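Local coordinates for putative alpha-N-acetylgalactosaminidase (PDB 3CC1), which probably cleaves terminal alpha-linked N-acetylgalactosamine from glycoconjugates, as relatives in the alpha-galactosidase family do with their own sugars, at residues 129-141 with 153-165. Residues are numbered along the deposited sequence; the frame is centred on the assembly and turned at random.
Sequences VLGSTKTAREIAH and YGVDPTKEGAQSY. With SO4 (sulfate ion), chain D.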
ATOM      1  N   VAL A 129      38.699 -16.761 -26.086  1.00 23.90           N
ATOM      2  CA  VAL A 129      37.602 -16.064 -26.705  1.00 23.52           C
ATOM      3  C   VAL A 129      37.820 -16.019 -28.215  1.00 24.68           C
ATOM      4  O   VAL A 129      38.807 -15.496 -28.727  1.00 24.60           O
ATOM      5  CB  VAL A 129      37.393 -14.645 -26.097  1.00 23.39           C
ATOM      6  CG1 VAL A 129      36.290 -13.893 -26.865  1.00 21.42           C
ATOM      7  CG2 VAL A 129      37.082 -14.736 -24.583  1.00 21.15           C
ATOM      8  N   LEU A 130      36.870 -16.591 -28.928  1.00 26.21           N
ATOM      9  CA  LEU A 130      36.958 -16.713 -30.380  1.00 27.72           C
ATOM     10  C   LEU A 130      36.981 -15.342 -31.042  1.00 29.41           C
ATOM     11  O   LEU A 130      36.166 -14.487 -30.749  1.00 30.95           O
ATOM     12  CB  LEU A 130      35.777 -17.536 -30.894  1.00 27.36           C
ATOM     13  CG  LEU A 130      35.750 -17.982 -32.338  1.00 28.05           C
ATOM     14  CD1 LEU A 130      36.991 -18.864 -32.689  1.00 25.55           C
ATOM     15  CD2 LEU A 130      34.434 -18.719 -32.566  1.00 28.58           C
ATOM     16  N   GLY A 131      37.943 -15.118 -31.921  1.00 31.81           N
ATOM     17  CA  GLY A 131      38.017 -13.840 -32.631  1.00 32.52           C
ATOM     18  C   GLY A 131      38.621 -12.748 -31.785  1.00 33.32           C
ATOM     19  O   GLY A 131      38.496 -11.532 -32.070  1.00 35.29           O
ATOM     20  N   SER A 132      39.290 -13.159 -30.731  1.00 32.30           N
ATOM     21  CA  SER A 132      39.891 -12.199 -29.840  1.00 31.64           C
ATOM     22  C   SER A 132      41.327 -12.594 -29.616  1.00 30.44           C
ATOM     23  O   SER A 132      41.791 -13.568 -30.161  1.00 30.88           O
ATOM     24  CB  SER A 132      39.143 -12.208 -28.502  1.00 31.68           C
ATOM     25  OG  SER A 132      39.693 -11.283 -27.610  1.00 31.58           O
ATOM     26  N   THR A 133      42.004 -11.866 -28.757  1.00 29.07           N
ATOM     27  CA  THR A 133      43.297 -12.277 -28.291  1.00 28.65           C
ATOM     28  C   THR A 133      43.239 -12.555 -26.793  1.00 27.56           C
ATOM     29  O   THR A 133      44.250 -12.609 -26.109  1.00 27.92           O
ATOM     30  CB  THR A 133      44.347 -11.189 -28.605  1.00 28.78           C
ATOM     31  OG1 THR A 133      44.053 -10.002 -27.854  1.00 30.67           O
ATOM     32  CG2 THR A 133      44.336 -10.864 -30.121  1.00 29.66           C
ATOM     33  N   LYS A 134      42.043 -12.748 -26.272  1.00 26.66           N
ATOM     34  CA  LYS A 134      41.892 -12.838 -24.827  1.00 25.91           C
ATOM     35  C   LYS A 134      41.256 -14.150 -24.425  1.00 24.87           C
ATOM     36  O   LYS A 134      40.776 -14.888 -25.249  1.00 24.27           O
ATOM     37  CB  LYS A 134      41.038 -11.650 -24.328  1.00 26.03           C
ATOM     38  CG  LYS A 134      41.607 -10.283 -24.756  1.00 28.49           C
ATOM     39  CD  LYS A 134      42.897  -9.973 -24.035  1.00 29.73           C
ATOM     40  CE  LYS A 134      43.453  -8.632 -24.459  1.00 33.30           C
ATOM     41  NZ  LYS A 134      44.770  -8.406 -23.815  1.00 34.19           N
ATOM     42  N   THR A 135      41.248 -14.403 -23.128  1.00 24.84           N
ATOM     43  CA  THR A 135      40.618 -15.571 -22.557  1.00 24.68           C
ATOM     44  C   THR A 135      39.505 -15.206 -21.588  1.00 24.34           C
ATOM     45  O   THR A 135      39.358 -14.059 -21.188  1.00 23.45           O
ATOM     46  CB  THR A 135      41.600 -16.375 -21.736  1.00 25.33           C
ATOM     47  OG1 THR A 135      42.039 -15.579 -20.614  1.00 26.41           O
ATOM     48  CG2 THR A 135      42.797 -16.804 -22.570  1.00 26.85           C
ATOM     49  N   ALA A 136      38.766 -16.229 -21.171  1.00 23.21           N
ATOM     50  CA  ALA A 136      37.625 -16.046 -20.305  1.00 23.64           C
ATOM     51  C   ALA A 136      38.001 -15.310 -19.039  1.00 23.14           C
ATOM     52  O   ALA A 136      37.265 -14.445 -18.574  1.00 23.36           O
ATOM     53  CB  ALA A 136      36.945 -17.400 -19.959  1.00 22.32           C
ATOM     54  N   ARG A 137      39.142 -15.644 -18.470  1.00 24.03           N
ATOM     55  CA  ARG A 137      39.557 -15.008 -17.224  1.00 25.23           C
ATOM     56  C   ARG A 137      39.832 -13.540 -17.407  1.00 25.78           C
ATOM     57  O   ARG A 137      39.744 -12.767 -16.454  1.00 27.45           O
ATOM     58  CB  ARG A 137      40.785 -15.678 -16.632  1.00 25.43           C
ATOM     59  CG  ARG A 137      40.494 -17.080 -16.178  1.00 28.89           C
ATOM     60  CD  ARG A 137      41.714 -17.741 -15.554  1.00 32.27           C
ATOM     61  NE  ARG A 137      41.346 -19.085 -15.133  1.00 35.71           N
ATOM     62  CZ  ARG A 137      42.123 -19.873 -14.415  1.00 39.72           C
ATOM     63  NH1 ARG A 137      43.319 -19.444 -14.037  1.00 40.86           N
ATOM     64  NH2 ARG A 137      41.704 -21.076 -14.060  1.00 40.54           N
ATOM     65  N   GLU A 138      40.167 -13.151 -18.625  1.00 24.90           N
ATOM     66  CA  GLU A 138      40.543 -11.767 -18.894  1.00 24.92           C
ATOM     67  C   GLU A 138      39.351 -10.868 -19.167  1.00 24.44           C
ATOM     68  O   GLU A 138      39.500  -9.656 -19.224  1.00 24.18           O
ATOM     69  CB  GLU A 138      41.515 -11.702 -20.062  1.00 24.56           C
ATOM     70  CG  GLU A 138      42.814 -12.377 -19.728  1.00 25.15           C
ATOM     71  CD  GLU A 138      43.800 -12.440 -20.903  1.00 27.55           C
ATOM     72  OE1 GLU A 138      43.447 -12.878 -22.010  1.00 27.38           O
ATOM     73  OE2 GLU A 138      44.958 -12.053 -20.692  1.00 32.40           O
ATOM     74  N   ILE A 139      38.183 -11.476 -19.343  1.00 24.29           N
ATOM     75  CA  ILE A 139      36.979 -10.732 -19.663  1.00 24.15           C
ATOM     76  C   ILE A 139      35.875 -10.908 -18.624  1.00 24.71           C
ATOM     77  O   ILE A 139      34.938 -10.139 -18.634  1.00 26.57           O
ATOM     78  CB  ILE A 139      36.439 -11.011 -21.104  1.00 23.95           C
ATOM     79  CG1 ILE A 139      35.879 -12.439 -21.249  1.00 24.66           C
ATOM     80  CG2 ILE A 139      37.521 -10.716 -22.149  1.00 23.36           C
ATOM     81  CD1 ILE A 139      34.828 -12.625 -22.468  1.00 25.17           C
ATOM     82  N   ALA A 140      35.984 -11.890 -17.729  1.00 24.85           N
ATOM     83  CA  ALA A 140      34.936 -12.164 -16.749  1.00 26.08           C
ATOM     84  C   ALA A 140      34.980 -11.158 -15.616  1.00 27.11           C
ATOM     85  O   ALA A 140      36.012 -10.582 -15.265  1.00 29.20           O
ATOM     86  CB  ALA A 140      35.015 -13.612 -16.182  1.00 24.63           C
ATOM     87  N   HIS A 141      33.813 -10.912 -15.083  1.00 28.09           N
ATOM     88  CA  HIS A 141      33.650 -10.069 -13.929  1.00 28.70           C
ATOM     89  C   HIS A 141      33.140 -10.988 -12.825  1.00 27.78           C
ATOM     90  O   HIS A 141      31.954 -11.184 -12.697  1.00 26.09           O
ATOM     91  CB  HIS A 141      32.614  -9.016 -14.270  1.00 29.85           C
ATOM     92  CG  HIS A 141      32.650  -7.833 -13.368  1.00 36.70           C
ATOM     93  ND1 HIS A 141      31.659  -6.874 -13.366  1.00 42.68           N
ATOM     94  CD2 HIS A 141      33.549  -7.466 -12.418  1.00 41.34           C
ATOM     95  CE1 HIS A 141      31.946  -5.964 -12.445  1.00 45.66           C
ATOM     96  NE2 HIS A 141      33.085  -6.300 -11.855  1.00 45.41           N
ATOM     97  N   TYR A 153      29.348 -16.211 -14.791  1.00 21.81           N
ATOM     98  CA  TYR A 153      29.813 -14.927 -14.270  1.00 22.63           C
ATOM     99  C   TYR A 153      29.417 -13.881 -15.313  1.00 23.44           C
ATOM    100  O   TYR A 153      29.245 -14.191 -16.494  1.00 23.05           O
ATOM    101  CB  TYR A 153      31.334 -14.881 -14.114  1.00 22.70           C
ATOM    102  CG  TYR A 153      31.881 -15.737 -12.988  1.00 25.13           C
ATOM    103  CD1 TYR A 153      31.490 -15.524 -11.679  1.00 24.07           C
ATOM    104  CD2 TYR A 153      32.822 -16.730 -13.239  1.00 25.26           C
ATOM    105  CE1 TYR A 153      32.028 -16.286 -10.650  1.00 27.85           C
ATOM    106  CE2 TYR A 153      33.356 -17.496 -12.225  1.00 26.26           C
ATOM    107  CZ  TYR A 153      32.962 -17.270 -10.940  1.00 28.16           C
ATOM    108  OH  TYR A 153      33.470 -18.053  -9.929  1.00 29.14           O
ATOM    109  N   GLY A 154      29.242 -12.652 -14.851  1.00 23.43           N
ATOM    110  CA  GLY A 154      29.162 -11.521 -15.730  1.00 23.47           C
ATOM    111  C   GLY A 154      30.377 -11.348 -16.612  1.00 23.88           C
ATOM    112  O   GLY A 154      31.496 -11.702 -16.259  1.00 24.27           O
ATOM    113  N   VAL A 155      30.121 -10.785 -17.781  1.00 24.50           N
ATOM    114  CA  VAL A 155      31.157 -10.318 -18.670  1.00 24.61           C
ATOM    115  C   VAL A 155      31.369  -8.831 -18.376  1.00 25.21           C
ATOM    116  O   VAL A 155      30.418  -8.043 -18.287  1.00 25.60           O
ATOM    117  CB  VAL A 155      30.782 -10.555 -20.139  1.00 24.60           C
ATOM    118  CG1 VAL A 155      31.770  -9.869 -21.078  1.00 23.50           C
ATOM    119  CG2 VAL A 155      30.713 -12.057 -20.438  1.00 23.47           C
ATOM    120  N   ASP A 156      32.622  -8.460 -18.197  1.00 25.90           N
ATOM    121  CA  ASP A 156      32.999  -7.096 -17.880  1.00 26.41           C
ATOM    122  C   ASP A 156      33.112  -6.236 -19.150  1.00 27.17           C
ATOM    123  O   ASP A 156      34.046  -6.380 -19.934  1.00 25.93           O
ATOM    124  CB  ASP A 156      34.322  -7.125 -17.144  1.00 26.78           C
ATOM    125  CG  ASP A 156      34.770  -5.761 -16.662  1.00 28.55           C
ATOM    126  OD1 ASP A 156      34.286  -4.693 -17.137  1.00 28.60           O
ATOM    127  OD2 ASP A 156      35.657  -5.786 -15.792  1.00 32.10           O
ATOM    128  N   PRO A 157      32.166  -5.315 -19.337  1.00 28.25           N
ATOM    129  CA  PRO A 157      32.111  -4.566 -20.576  1.00 29.41           C
ATOM    130  C   PRO A 157      33.249  -3.580 -20.722  1.00 29.46           C
ATOM    131  O   PRO A 157      33.360  -2.962 -21.774  1.00 30.18           O
ATOM    132  CB  PRO A 157      30.778  -3.819 -20.492  1.00 29.98           C
ATOM    133  CG  PRO A 157      30.353  -3.902 -19.091  1.00 30.57           C
ATOM    134  CD  PRO A 157      30.991  -5.085 -18.487  1.00 29.21           C
ATOM    135  N   THR A 158      34.092  -3.447 -19.698  1.00 29.23           N
ATOM    136  CA  THR A 158      35.217  -2.514 -19.789  1.00 29.37           C
ATOM    137  C   THR A 158      36.431  -3.204 -20.374  1.00 29.32           C
ATOM    138  O   THR A 158      37.421  -2.562 -20.611  1.00 28.67           O
ATOM    139  CB  THR A 158      35.630  -1.892 -18.435  1.00 29.39           C
ATOM    140  OG1 THR A 158      36.191  -2.895 -17.575  1.00 29.85           O
ATOM    141  CG2 THR A 158      34.432  -1.215 -17.732  1.00 29.86           C
ATOM    142  N   LYS A 159      36.325  -4.505 -20.644  1.00 28.79           N
ATOM    143  CA  LYS A 159      37.479  -5.304 -21.036  1.00 28.63           C
ATOM    144  C   LYS A 159      37.551  -5.597 -22.509  1.00 28.20           C
ATOM    145  O   LYS A 159      36.570  -5.916 -23.162  1.00 28.01           O
ATOM    146  CB  LYS A 159      37.493  -6.635 -20.317  1.00 28.89           C
ATOM    147  CG  LYS A 159      37.615  -6.533 -18.845  1.00 30.39           C
ATOM    148  CD  LYS A 159      38.960  -6.038 -18.433  1.00 33.44           C
ATOM    149  CE  LYS A 159      39.143  -6.297 -16.973  1.00 36.52           C
ATOM    150  NZ  LYS A 159      40.163  -5.396 -16.378  1.00 41.16           N
ATOM    151  N   GLU A 160      38.764  -5.513 -23.021  1.00 27.60           N
ATOM    152  CA  GLU A 160      39.039  -5.962 -24.358  1.00 27.54           C
ATOM    153  C   GLU A 160      38.741  -7.429 -24.441  1.00 25.90           C
ATOM    154  O   GLU A 160      39.168  -8.221 -23.573  1.00 25.12           O
ATOM    155  CB  GLU A 160      40.496  -5.684 -24.754  1.00 28.15           C
ATOM    156  CG  GLU A 160      40.860  -6.299 -26.055  1.00 30.57           C
ATOM    157  CD  GLU A 160      42.216  -5.811 -26.574  1.00 36.62           C
ATOM    158  OE1 GLU A 160      43.073  -5.339 -25.781  1.00 37.48           O
ATOM    159  OE2 GLU A 160      42.415  -5.910 -27.803  1.00 42.12           O
ATOM    160  N   GLY A 161      37.968  -7.771 -25.468  1.00 25.38           N
ATOM    161  CA  GLY A 161      37.548  -9.158 -25.732  1.00 24.76           C
ATOM    162  C   GLY A 161      36.141  -9.507 -25.296  1.00 25.36           C
ATOM    163  O   GLY A 161      35.616 -10.573 -25.644  1.00 24.91           O
ATOM    164  N   ALA A 162      35.513  -8.609 -24.530  1.00 25.07           N
ATOM    165  CA  ALA A 162      34.165  -8.846 -24.014  1.00 24.11           C
ATOM    166  C   ALA A 162      33.132  -8.869 -25.152  1.00 24.30           C
ATOM    167  O   ALA A 162      32.243  -9.758 -25.212  1.00 23.00           O
ATOM    168  CB  ALA A 162      33.797  -7.774 -22.958  1.00 23.95           C
ATOM    169  N   GLN A 163      33.225  -7.882 -26.044  1.00 23.60           N
ATOM    170  CA  GLN A 163      32.304  -7.778 -27.167  1.00 23.34           C
ATOM    171  C   GLN A 163      32.506  -8.988 -28.077  1.00 23.36           C
ATOM    172  O   GLN A 163      31.557  -9.537 -28.635  1.00 23.23           O
ATOM    173  CB  GLN A 163      32.535  -6.480 -27.961  1.00 24.50           C
ATOM    174  CG  GLN A 163      31.560  -6.336 -29.119  1.00 25.03           C
ATOM    175  CD  GLN A 163      30.140  -6.187 -28.644  1.00 25.62           C
ATOM    176  OE1 GLN A 163      29.813  -5.209 -27.960  1.00 27.44           O
ATOM    177  NE2 GLN A 163      29.280  -7.137 -29.002  1.00 26.02           N
ATOM    178  N   SER A 164      33.757  -9.419 -28.195  1.00 23.36           N
ATOM    179  CA  SER A 164      34.097 -10.567 -29.049  1.00 23.36           C
ATOM    180  C   SER A 164      33.419 -11.830 -28.560  1.00 22.54           C
ATOM    181  O   SER A 164      32.907 -12.634 -29.355  1.00 22.28           O
ATOM    182  CB  SER A 164      35.608 -10.802 -29.113  1.00 23.96           C
ATOM    183  OG  SER A 164      36.248  -9.757 -29.817  1.00 25.73           O
ATOM    184  N   TYR A 165      33.412 -12.004 -27.246  1.00 21.87           N
ATOM    185  CA  TYR A 165      32.703 -13.136 -26.649  1.00 21.28           C
ATOM    186  C   TYR A 165      31.238 -13.158 -27.025  1.00 21.45           C
ATOM    187  O   TYR A 165      30.726 -14.165 -27.509  1.00 20.52           O
ATOM    188  CB  TYR A 165      32.857 -13.166 -25.127  1.00 21.76           C
ATOM    189  CG  TYR A 165      32.179 -14.366 -24.575  1.00 19.77           C
ATOM    190  CD1 TYR A 165      32.665 -15.636 -24.851  1.00 20.90           C
ATOM    191  CD2 TYR A 165      30.988 -14.265 -23.894  1.00 20.15           C
ATOM    192  CE1 TYR A 165      31.995 -16.784 -24.416  1.00 21.40           C
ATOM    193  CE2 TYR A 165      30.329 -15.402 -23.426  1.00 19.40           C
ATOM    194  CZ  TYR A 165      30.810 -16.658 -23.699  1.00 22.36           C
ATOM    195  OH  TYR A 165      30.137 -17.794 -23.210  1.00 24.92           O
TER
HETATM  196  S   SO4 D 434      36.639  -6.428 -28.515  1.00 39.38           S
HETATM  197  O1  SO4 D 434      35.697  -5.653 -29.317  1.00 37.90           O
HETATM  198  O2  SO4 D 434      37.028  -5.781 -27.270  1.00 37.95           O
HETATM  199  O3  SO4 D 434      37.856  -6.633 -29.268  1.00 42.25           O
HETATM  200  O4  SO4 D 434      36.104  -7.759 -28.211  1.00 40.22           O
HETATM  201  O   HOH W   1      34.009 -13.298 -31.947  1.00 32.60           O
HETATM  202  O   HOH W   2      39.338  -8.605 -29.243  1.00 40.43           O
HETATM  203  O   HOH W   3      41.804  -8.515 -28.708  1.00 49.09           O
HETATM  204  O   HOH W   4      40.582  -8.348 -21.424  1.00 30.50           O
HETATM  205  O   HOH W   5      36.615  -7.807 -14.356  1.00 44.22           O
HETATM  206  O   HOH W   6      29.260  -7.787 -15.657  1.00 35.77           O
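Ser132 CB packs on Ser164 CB where a sulfate ion, probably from the crystallisation liquor, is bound by Gly161 and Ser164 at the start of helix 162-175. Gly161, the N-cap residue, sends its backbone N almost straight to sulfate O2 (2.8 Å, 177° at the hydrogen), while O4 takes two bonds from one residue, Ser164 N and Ser164 OG, the hydroxyl at 2.6 Å. A water held by sulfate O3 reaches back to Ser132 OG, so the anion is tied to both segments. Ser132 OG also lies over bare Gly161 CA, 3.6 Å away, where a glycine at positive phi lets the chains close up.

Ile139 uses both branches. CG2 presses on the Glu160 carbonyl O (3.3 Å), and CG1, set between backbone N and carbonyl carbon (chi1 69°), carries CD1 to Tyr165 CB at 3.4 Å. Val129 CG1 meets the same CB and reaches the ring edge near its plane; the phenol oxygen goes on to Gly78 O. This packing holds the first turn of helix 162-175 against the loop at Val129 and the short helix 136-139, which leads into strand 140-141 of a small, peripheral antiparallel sheet (118-119, 152-155, 140-141).

Here Asp156 N donates to Ile139 O (2.9 Å), and Ala140 and Val155 form an antiparallel non-hydrogen-bonded pair. One carboxylate oxygen of Asp156, OD2, lies over a face of the His141 ring, near its rim; the other, OD1, closes an Asx turn, gripped by Thr158 N and OG1 from one face of the carboxylate.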